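Local structure of hypothetical conserved protein (2R5X) at residues K49-A61 and L72-P86. The protein is of unknown function but belongs to the YugN-like family and folds as an antiparallel sheet packed against a long C-terminal helix. The protein carries 1 engineered substitution. Sequence-based numbering, arbitrary orientation.
Sequences KEGTYYLRVQGYA and LIKLLTPIMGKHYYP. Engineered in segment 72-86: M80 (natural residue Leu).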
loop_
_atom_site.group_PDB
_atom_site.type_symbol
_atom_site.label_atom_id
_atom_site.label_comp_id
_atom_site.label_asym_id
_atom_site.label_seq_id
_atom_site.Cartn_x
_atom_site.Cartn_y
_atom_site.Cartn_z
ATOM N N LYS A 49 -2.564 -21.058 4.952
ATOM C CA LYS A 49 -2.106 -22.153 5.812
ATOM C C LYS A 49 -0.727 -21.902 6.431
ATOM O O LYS A 49 -0.536 -22.103 7.634
ATOM C CB LYS A 49 -2.165 -23.502 5.058
ATOM C CG LYS A 49 -0.956 -24.419 5.255
ATOM C CD LYS A 49 -1.326 -25.870 5.361
ATOM C CE LYS A 49 -0.189 -26.650 6.001
ATOM N NZ LYS A 49 -0.671 -27.700 6.953
ATOM N N GLU A 50 0.208 -21.428 5.610
ATOM C CA GLU A 50 1.605 -21.297 6.010
ATOM C C GLU A 50 1.884 -20.003 6.763
ATOM O O GLU A 50 2.929 -19.870 7.401
ATOM C CB GLU A 50 2.558 -21.443 4.810
ATOM C CG GLU A 50 2.082 -20.829 3.496
ATOM C CD GLU A 50 1.222 -21.787 2.677
ATOM O OE1 GLU A 50 0.035 -21.474 2.448
ATOM O OE2 GLU A 50 1.726 -22.860 2.279
ATOM N N GLY A 51 0.947 -19.057 6.700
ATOM C CA GLY A 51 1.087 -17.812 7.447
ATOM C C GLY A 51 0.328 -16.642 6.867
ATOM O O GLY A 51 -0.859 -16.750 6.584
ATOM N N THR A 52 1.022 -15.522 6.705
ATOM C CA THR A 52 0.408 -14.280 6.251
ATOM C C THR A 52 1.238 -13.658 5.145
ATOM O O THR A 52 2.441 -13.440 5.301
ATOM C CB THR A 52 0.263 -13.256 7.408
ATOM O OG1 THR A 52 -0.595 -13.790 8.418
ATOM C CG2 THR A 52 -0.323 -11.937 6.920
ATOM N N TYR A 53 0.587 -13.409 4.016
ATOM C CA TYR A 53 1.121 -12.518 3.007
ATOM C C TYR A 53 0.481 -11.171 3.221
ATOM O O TYR A 53 -0.697 -11.086 3.589
ATOM C CB TYR A 53 0.795 -13.027 1.607
ATOM C CG TYR A 53 1.526 -14.290 1.237
ATOM C CD1 TYR A 53 2.803 -14.239 0.672
ATOM C CD2 TYR A 53 0.943 -15.539 1.447
ATOM C CE1 TYR A 53 3.478 -15.402 0.326
ATOM C CE2 TYR A 53 1.608 -16.708 1.105
ATOM C CZ TYR A 53 2.874 -16.636 0.551
ATOM O OH TYR A 53 3.529 -17.801 0.214
ATOM N N TYR A 54 1.251 -10.113 3.001
ATOM C CA TYR A 54 0.709 -8.772 3.140
ATOM C C TYR A 54 1.119 -7.860 1.986
ATOM O O TYR A 54 2.294 -7.764 1.636
ATOM C CB TYR A 54 1.027 -8.157 4.517
ATOM C CG TYR A 54 2.495 -8.134 4.900
ATOM C CD1 TYR A 54 3.287 -7.011 4.636
ATOM C CD2 TYR A 54 3.086 -9.220 5.550
ATOM C CE1 TYR A 54 4.631 -6.982 4.994
ATOM C CE2 TYR A 54 4.434 -9.202 5.910
ATOM C CZ TYR A 54 5.194 -8.078 5.635
ATOM O OH TYR A 54 6.521 -8.053 5.992
ATOM N N LEU A 55 0.125 -7.220 1.383
ATOM C CA LEU A 55 0.362 -6.248 0.327
ATOM C C LEU A 55 0.592 -4.899 0.991
ATOM O O LEU A 55 -0.304 -4.361 1.630
ATOM C CB LEU A 55 -0.840 -6.194 -0.628
ATOM C CG LEU A 55 -0.847 -5.185 -1.783
ATOM C CD1 LEU A 55 0.398 -5.317 -2.667
ATOM C CD2 LEU A 55 -2.116 -5.342 -2.604
ATOM N N ARG A 56 1.792 -4.354 0.829
ATOM C CA ARG A 56 2.172 -3.136 1.534
ATOM C C ARG A 56 2.294 -1.944 0.599
ATOM O O ARG A 56 3.080 -1.971 -0.349
ATOM C CB ARG A 56 3.487 -3.354 2.295
ATOM C CG ARG A 56 4.041 -2.107 2.980
ATOM C CD ARG A 56 5.004 -2.464 4.117
ATOM N NE ARG A 56 4.314 -3.065 5.260
ATOM C CZ ARG A 56 4.838 -3.211 6.475
ATOM N NH1 ARG A 56 6.070 -2.793 6.736
ATOM N NH2 ARG A 56 4.125 -3.769 7.440
ATOM N N VAL A 57 1.509 -0.905 0.879
ATOM C CA VAL A 57 1.592 0.373 0.162
ATOM C C VAL A 57 2.115 1.426 1.140
ATOM O O VAL A 57 1.626 1.547 2.258
ATOM C CB VAL A 57 0.231 0.788 -0.444
ATOM C CG1 VAL A 57 0.302 2.165 -1.111
ATOM C CG2 VAL A 57 -0.232 -0.261 -1.454
ATOM N N GLN A 58 3.122 2.171 0.704
ATOM C CA GLN A 58 3.824 3.088 1.574
ATOM C C GLN A 58 4.059 4.396 0.843
ATOM O O GLN A 58 4.238 4.417 -0.378
ATOM C CB GLN A 58 5.156 2.470 1.984
ATOM C CG GLN A 58 5.700 2.963 3.298
ATOM C CD GLN A 58 6.889 2.156 3.763
ATOM O OE1 GLN A 58 7.804 1.884 2.989
ATOM N NE2 GLN A 58 6.890 1.777 5.038
ATOM N N GLY A 59 4.053 5.483 1.603
ATOM C CA GLY A 59 4.356 6.801 1.077
ATOM C C GLY A 59 5.019 7.666 2.133
ATOM O O GLY A 59 4.843 7.433 3.325
ATOM N N TYR A 60 5.792 8.656 1.701
ATOM C CA TYR A 60 6.350 9.630 2.640
ATOM C C TYR A 60 5.604 10.959 2.574
ATOM O O TYR A 60 4.995 11.295 1.545
ATOM C CB TYR A 60 7.851 9.828 2.412
ATOM C CG TYR A 60 8.255 10.283 1.018
ATOM C CD1 TYR A 60 8.733 9.371 0.081
ATOM C CD2 TYR A 60 8.189 11.629 0.648
ATOM C CE1 TYR A 60 9.116 9.784 -1.198
ATOM C CE2 TYR A 60 8.565 12.052 -0.622
ATOM C CZ TYR A 60 9.035 11.124 -1.539
ATOM O OH TYR A 60 9.413 11.538 -2.797
ATOM N N ALA A 61 5.664 11.718 3.666
ATOM C CA ALA A 61 5.082 13.053 3.692
ATOM C C ALA A 61 6.046 14.064 3.070
ATOM O O ALA A 61 7.010 14.486 3.708
ATOM C CB ALA A 61 4.711 13.446 5.117
ATOM N N LEU A 72 0.855 15.961 2.281
ATOM C CA LEU A 72 0.953 15.507 0.902
ATOM C C LEU A 72 1.843 14.270 0.866
ATOM O O LEU A 72 2.978 14.298 1.348
ATOM C CB LEU A 72 1.471 16.613 -0.026
ATOM C CG LEU A 72 1.251 16.426 -1.533
ATOM C CD1 LEU A 72 -0.228 16.517 -1.903
ATOM C CD2 LEU A 72 2.058 17.446 -2.325
ATOM N N ILE A 73 1.307 13.186 0.310
ATOM C CA ILE A 73 1.974 11.886 0.318
ATOM C C ILE A 73 2.486 11.510 -1.076
ATOM O O ILE A 73 1.738 11.521 -2.054
ATOM C CB ILE A 73 1.040 10.768 0.907
ATOM C CG1 ILE A 73 0.506 11.154 2.300
ATOM C CG2 ILE A 73 1.733 9.394 0.947
ATOM C CD1 ILE A 73 1.580 11.465 3.371
ATOM N N LYS A 74 3.776 11.205 -1.164
ATOM C CA LYS A 74 4.340 10.635 -2.384
ATOM C C LYS A 74 4.526 9.122 -2.173
ATOM O O LYS A 74 5.303 8.698 -1.317
ATOM C CB LYS A 74 5.654 11.343 -2.756
ATOM C CG LYS A 74 6.219 11.022 -4.147
ATOM C CD LYS A 74 7.017 9.717 -4.163
ATOM C CE LYS A 74 7.620 9.404 -5.508
ATOM N NZ LYS A 74 8.052 7.980 -5.558
ATOM N N LEU A 75 3.817 8.321 -2.966
ATOM C CA LEU A 75 3.824 6.864 -2.821
ATOM C C LEU A 75 5.078 6.212 -3.392
ATOM O O LEU A 75 5.612 6.636 -4.419
ATOM C CB LEU A 75 2.587 6.242 -3.470
ATOM C CG LEU A 75 1.181 6.599 -2.968
ATOM C CD1 LEU A 75 0.161 5.986 -3.892
ATOM C CD2 LEU A 75 0.933 6.118 -1.551
ATOM N N LEU A 76 5.531 5.169 -2.705
ATOM C CA LEU A 76 6.697 4.394 -3.102
ATOM C C LEU A 76 6.246 3.115 -3.808
ATOM O O LEU A 76 5.054 2.868 -3.937
ATOM C CB LEU A 76 7.541 4.070 -1.867
ATOM C CG LEU A 76 8.029 5.277 -1.048
ATOM C CD1 LEU A 76 8.453 4.840 0.344
ATOM C CD2 LEU A 76 9.178 6.016 -1.746
ATOM N N THR A 77 7.195 2.315 -4.276
ATOM C CA THR A 77 6.877 1.074 -4.970
ATOM C C THR A 77 6.256 0.074 -3.998
ATOM O O THR A 77 6.851 -0.225 -2.952
ATOM C CB THR A 77 8.135 0.497 -5.648
ATOM O OG1 THR A 77 8.672 1.488 -6.536
ATOM C CG2 THR A 77 7.819 -0.774 -6.446
ATOM N N PRO A 78 5.037 -0.413 -4.317
ATOM C CA PRO A 78 4.362 -1.390 -3.452
ATOM C C PRO A 78 5.095 -2.710 -3.393
ATOM O O PRO A 78 5.736 -3.110 -4.376
ATOM C CB PRO A 78 2.999 -1.574 -4.127
ATOM C CG PRO A 78 2.823 -0.353 -4.967
ATOM C CD PRO A 78 4.199 -0.070 -5.479
ATOM N N ILE A 79 5.021 -3.366 -2.236
ATOM C CA ILE A 79 5.675 -4.656 -2.032
ATOM C C ILE A 79 4.705 -5.710 -1.506
ATOM O O ILE A 79 3.628 -5.369 -1.009
ATOM C CB ILE A 79 6.924 -4.568 -1.091
ATOM C CG1 ILE A 79 6.542 -4.128 0.328
ATOM C CG2 ILE A 79 7.985 -3.643 -1.670
ATOM C CD1 ILE A 79 7.378 -4.777 1.415
ATOM N N MET A 80 5.080 -6.983 -1.649
ATOM C CA MET A 80 4.394 -8.070 -0.950
ATOM C C MET A 80 5.357 -8.744 0.014
ATOM O O MET A 80 6.346 -9.353 -0.404
ATOM C CB MET A 80 3.804 -9.111 -1.910
ATOM C CG MET A 80 2.593 -9.846 -1.330
ATOM S SD MET A 80 2.036 -11.331 -2.193
ATOM C CE MET A 80 2.106 -10.903 -3.899
ATOM N N GLY A 81 5.064 -8.619 1.303
ATOM C CA GLY A 81 5.833 -9.310 2.334
ATOM C C GLY A 81 5.242 -10.662 2.687
ATOM O O GLY A 81 4.082 -10.948 2.386
ATOM N N LYS A 82 6.052 -11.487 3.339
ATOM C CA LYS A 82 5.676 -12.842 3.685
ATOM C C LYS A 82 6.102 -13.155 5.118
ATOM O O LYS A 82 7.263 -12.963 5.483
ATOM C CB LYS A 82 6.355 -13.812 2.723
ATOM C CG LYS A 82 6.013 -15.268 2.932
ATOM C CD LYS A 82 6.913 -16.145 2.079
ATOM C CE LYS A 82 6.232 -17.451 1.742
ATOM N NZ LYS A 82 7.081 -18.302 0.871
ATOM N N HIS A 83 5.154 -13.637 5.917
ATOM C CA HIS A 83 5.432 -14.078 7.287
ATOM C C HIS A 83 4.934 -15.506 7.551
ATOM O O HIS A 83 3.732 -15.772 7.497
ATOM C CB HIS A 83 4.806 -13.101 8.284
ATOM C CG HIS A 83 4.941 -13.521 9.711
ATOM N ND1 HIS A 83 6.106 -13.351 10.429
ATOM C CD2 HIS A 83 4.055 -14.098 10.557
ATOM C CE1 HIS A 83 5.933 -13.815 11.653
ATOM N NE2 HIS A 83 4.698 -14.271 11.758
ATOM N N TYR A 84 5.863 -16.408 7.860
ATOM C CA TYR A 84 5.540 -17.815 8.147
ATOM C C TYR A 84 5.027 -18.030 9.575
ATOM O O TYR A 84 5.705 -17.672 10.549
ATOM C CB TYR A 84 6.764 -18.722 7.942
ATOM C CG TYR A 84 7.357 -18.752 6.547
ATOM C CD1 TYR A 84 6.903 -19.661 5.589
ATOM C CD2 TYR A 84 8.402 -17.895 6.197
ATOM C CE1 TYR A 84 7.462 -19.697 4.311
ATOM C CE2 TYR A 84 8.964 -17.919 4.929
ATOM C CZ TYR A 84 8.495 -18.821 3.993
ATOM O OH TYR A 84 9.063 -18.837 2.739
ATOM N N TYR A 85 3.836 -18.625 9.680
ATOM C CA TYR A 85 3.260 -19.088 10.951
ATOM C C TYR A 85 2.243 -20.222 10.713
ATOM O O TYR A 85 1.323 -20.065 9.909
ATOM C CB TYR A 85 2.593 -17.941 11.733
ATOM C CG TYR A 85 2.073 -18.381 13.086
ATOM C CD1 TYR A 85 2.948 -18.610 14.149
ATOM C CD2 TYR A 85 0.713 -18.589 13.299
ATOM C CE1 TYR A 85 2.476 -19.033 15.391
ATOM C CE2 TYR A 85 0.233 -19.004 14.540
ATOM C CZ TYR A 85 1.118 -19.220 15.579
ATOM O OH TYR A 85 0.646 -19.630 16.803
ATOM N N PRO A 86 2.375 -21.355 11.434
ATOM C CA PRO A 86 3.373 -21.703 12.443
ATOM C C PRO A 86 4.666 -22.281 11.865
ATOM O O PRO A 86 4.724 -23.469 11.529
ATOM C CB PRO A 86 2.645 -22.745 13.315
ATOM C CG PRO A 86 1.267 -22.948 12.672
ATOM C CD PRO A 86 1.388 -22.434 11.280
HETATM O O HOH W 1 5.471 -0.280 -0.379
HETATM O O HOH W 2 4.078 1.531 -1.862
#
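Y54 has CG between its own backbone N and carbonyl carbon (chi1 54°), which lays the ring across the neighbouring strand over G81; Y60 does the same over K74 (chi1 58°). Both tyrosines belong to strand 51-61, which forms a long antiparallel beta hairpin with strand 71-84. Over the face of the Y54 ring sits G81 CA, 3.7 Å from the ring centroid in a CH-pi contact, and a beta carbon on G81 would run into Y54 CZ. Y54 CE1 sits over the rim of one face of the R56 guanidinium, which is salt-bridged to D43. With an alanine at Y54 the ring is gone, and the backbone of G81 is likely to lose its cover and the R56 guanidinium its neighbour on one face. K74 CB makes the matching CH-pi contact over the Y60 ring, while L76 CD2 meets that ring in plane at its edge, 3.8 Å from Y60 CE1. On the other side of the sheet Y53 and K82 lie alongside each other. K82 is extended: its CG lies 3.6 Å from Y53 CE1 and its CE close to Y53 OH, before NZ bonds to Y84 OH and to H96 O. The engineered M80 places SD obliquely to the Y53 ring in a Met-aromatic contact, 4.2 Å from Y53 CD1. Helix 99-117 covers this side, touching Y53, V57, L75 and M80. Paired backbone bonds join T52 with H83, Y54 with G81, R56 with I79 and Y60 with K74. Between the last two pairs the register slips by one residue at L76-P78. One water there bridges R56 O and T77 O; a second accepts from Q58 N and donates to L76 O, beside the nearly straight 2.8 Å bond from L76 N to Q58 O.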